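Local coordinates for ComZ (Thermus thermophilus, PDB 6QVI), which is a competence-associated pilin with a beta-solenoid domain, thought to act as a DNA receptor at the pilus tip during natural transformation, at residues A321-M331 and S342-L350. Residues are numbered along the deposited sequence; the frame is centred on the assembly and turned at random.
Sequences ATLSPSCLQAM and SVDCTFTRL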
# COMPACT_ATOMS: atom_id res chain seq x y z
N ALA A 321 32.75 11.53 1.36
CA ALA A 321 32.38 12.88 0.97
C ALA A 321 32.27 13.71 2.24
O ALA A 321 31.87 13.20 3.29
CB ALA A 321 31.06 12.89 0.18
N THR A 322 32.62 14.98 2.12
CA THR A 322 32.72 15.88 3.25
C THR A 322 31.39 16.53 3.59
O THR A 322 30.54 16.70 2.72
CB THR A 322 33.74 16.96 2.92
OG1 THR A 322 33.22 17.74 1.84
CG2 THR A 322 35.04 16.29 2.49
N LEU A 323 31.22 16.88 4.86
CA LEU A 323 30.06 17.62 5.34
C LEU A 323 30.45 19.01 5.81
O LEU A 323 31.61 19.29 6.13
CB LEU A 323 29.36 16.88 6.49
CG LEU A 323 28.51 15.65 6.16
CD1 LEU A 323 27.90 15.09 7.44
CD2 LEU A 323 27.41 15.95 5.11
N SER A 324 29.45 19.90 5.84
CA SER A 324 29.69 21.23 6.41
C SER A 324 29.44 21.22 7.92
O SER A 324 28.49 20.58 8.39
CB SER A 324 28.80 22.28 5.74
OG SER A 324 28.46 23.33 6.63
N PRO A 325 30.28 21.91 8.70
CA PRO A 325 30.04 21.97 10.15
C PRO A 325 28.69 22.59 10.54
O PRO A 325 28.17 22.26 11.61
CB PRO A 325 31.22 22.81 10.67
CG PRO A 325 32.23 22.83 9.55
CD PRO A 325 31.44 22.72 8.29
N SER A 326 28.14 23.50 9.74
CA SER A 326 26.78 23.97 9.96
C SER A 326 25.83 22.79 10.15
O SER A 326 24.96 22.81 11.04
CB SER A 326 26.29 24.83 8.79
OG SER A 326 26.37 24.13 7.56
N CYS A 327 25.95 21.78 9.29
CA CYS A 327 25.05 20.63 9.35
C CYS A 327 25.14 19.95 10.71
O CYS A 327 24.12 19.73 11.38
CB CYS A 327 25.38 19.66 8.20
SG CYS A 327 24.51 18.05 8.29
N LEU A 328 26.36 19.58 11.13
CA LEU A 328 26.52 18.89 12.41
C LEU A 328 26.23 19.78 13.62
O LEU A 328 25.80 19.26 14.66
CB LEU A 328 27.92 18.26 12.50
CG LEU A 328 28.07 17.01 11.61
CD1 LEU A 328 29.51 16.63 11.29
CD2 LEU A 328 27.33 15.83 12.20
N GLN A 329 26.46 21.10 13.51
CA GLN A 329 26.08 22.00 14.60
C GLN A 329 24.59 21.87 14.92
O GLN A 329 24.19 21.88 16.09
CB GLN A 329 26.45 23.45 14.24
CG GLN A 329 27.94 23.89 14.38
CD GLN A 329 28.29 24.55 15.75
OE1 GLN A 329 27.41 24.75 16.60
NE2 GLN A 329 29.57 24.90 15.95
N ALA A 330 23.75 21.73 13.90
CA ALA A 330 22.31 21.76 14.12
C ALA A 330 21.80 20.62 15.01
O ALA A 330 20.71 20.73 15.58
CB ALA A 330 21.58 21.77 12.77
N MET A 331 22.52 19.53 15.09
CA MET A 331 22.01 18.41 15.84
C MET A 331 22.75 18.13 17.06
O MET A 331 22.59 17.09 17.65
CB MET A 331 22.09 17.18 14.98
CG MET A 331 21.82 17.50 13.55
SD MET A 331 21.93 16.05 12.58
CE MET A 331 21.94 16.81 10.99
N SER A 342 18.80 28.58 8.52
CA SER A 342 19.06 27.63 7.46
C SER A 342 20.15 26.64 7.84
O SER A 342 21.15 26.98 8.50
CB SER A 342 19.47 28.34 6.16
OG SER A 342 18.42 29.15 5.66
N VAL A 343 19.97 25.40 7.39
CA VAL A 343 20.89 24.32 7.67
C VAL A 343 21.14 23.59 6.36
O VAL A 343 20.19 23.20 5.67
CB VAL A 343 20.31 23.37 8.74
CG1 VAL A 343 21.20 22.17 8.92
CG2 VAL A 343 20.10 24.13 10.05
N ASP A 344 22.41 23.39 6.03
CA ASP A 344 22.81 22.77 4.77
C ASP A 344 23.48 21.44 5.11
O ASP A 344 24.68 21.39 5.42
CB ASP A 344 23.73 23.70 3.98
CG ASP A 344 24.06 23.16 2.58
OD1 ASP A 344 23.75 21.99 2.28
OD2 ASP A 344 24.64 23.92 1.77
N CYS A 345 22.73 20.35 5.03
CA CYS A 345 23.31 19.02 5.20
C CYS A 345 23.53 18.32 3.87
O CYS A 345 23.27 17.13 3.76
CB CYS A 345 22.46 18.14 6.09
SG CYS A 345 22.59 18.55 7.81
N THR A 346 23.98 19.03 2.84
CA THR A 346 24.24 18.36 1.58
C THR A 346 25.73 18.11 1.40
O THR A 346 26.59 18.71 2.07
CB THR A 346 23.69 19.14 0.39
OG1 THR A 346 24.41 20.37 0.23
CG2 THR A 346 22.20 19.43 0.60
N PHE A 347 26.03 17.20 0.48
CA PHE A 347 27.40 16.88 0.11
C PHE A 347 27.39 16.53 -1.37
O PHE A 347 26.34 16.20 -1.94
CB PHE A 347 27.96 15.71 0.94
CG PHE A 347 27.19 14.43 0.77
CD1 PHE A 347 26.11 14.14 1.59
CD2 PHE A 347 27.53 13.53 -0.24
CE1 PHE A 347 25.39 12.96 1.43
CE2 PHE A 347 26.81 12.35 -0.41
CZ PHE A 347 25.74 12.06 0.43
N THR A 348 28.55 16.54 -2.01
CA THR A 348 28.58 16.22 -3.42
C THR A 348 29.35 14.97 -3.66
O THR A 348 30.44 14.82 -3.18
CB THR A 348 29.35 17.27 -4.17
OG1 THR A 348 30.68 17.25 -3.69
CG2 THR A 348 28.75 18.60 -3.90
N ARG A 349 28.78 14.10 -4.46
CA ARG A 349 29.41 12.85 -4.77
C ARG A 349 30.50 12.95 -5.80
O ARG A 349 30.75 13.99 -6.38
CB ARG A 349 28.39 11.85 -5.29
CG ARG A 349 27.22 11.64 -4.36
CD ARG A 349 26.69 10.22 -4.46
NE ARG A 349 25.45 10.11 -3.71
CZ ARG A 349 24.45 10.95 -3.85
NH1 ARG A 349 24.53 11.93 -4.72
NH2 ARG A 349 23.35 10.81 -3.13
N LEU A 350 31.11 11.81 -6.02
CA LEU A 350 32.18 11.63 -6.97
C LEU A 350 31.75 12.17 -8.31
O LEU A 350 32.41 13.01 -8.88
CB LEU A 350 32.46 10.14 -7.10
CG LEU A 350 31.68 9.24 -6.13
CD1 LEU A 350 31.91 7.76 -6.37
CD2 LEU A 350 31.97 9.60 -4.69
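The disulfide between Cys327 and Cys345 ties the short helix 325-329 to strand 343-348, in the part of ComZ that carries the beta-solenoid, probably at its periphery, and it illustrates how one covalent link can join two chain segments that share no hydrogen bond. Strand 343-348 lies in a mixed sheet between strands 354-355 and 357-360. Cys327 carries SG anti to its backbone N (chi1 171°), whereas Cys345 turns SG anti to the carbonyl carbon, and with these rotations the two sulfurs meet at a C-S-S-C torsion of 99°. The bridge is buried. CE of Met331, at the end of its side chain, lies 3.7 Å from Cys345 SG, and the same methionine touches Leu313 of strand 312-317 and Ile306 of strand 304-309.

Apolar contacts lie along the strand on both sides of the bridge. Toward its start, Ala330 CB meets both methyls of Val343, CG1 and CG2, each at 3.9 Å. Further along, Ala321 CB reaches CD2 of the Phe347 ring at 3.6 Å, and Leu323 CD2 approaches CD1 obliquely. Pro318 also packs on Phe347, while Leu323 reaches back to Val315.

Ser324 is at the N-cap position of the helix. On the strand, Asp344 makes an Asx turn, OD1 accepting the hydrogen bond of Thr346 N on its anti side, 26° out of the carboxylate plane, while its syn lone pair takes the hydrogen bond from Thr346 OG1 at 2.7 Å.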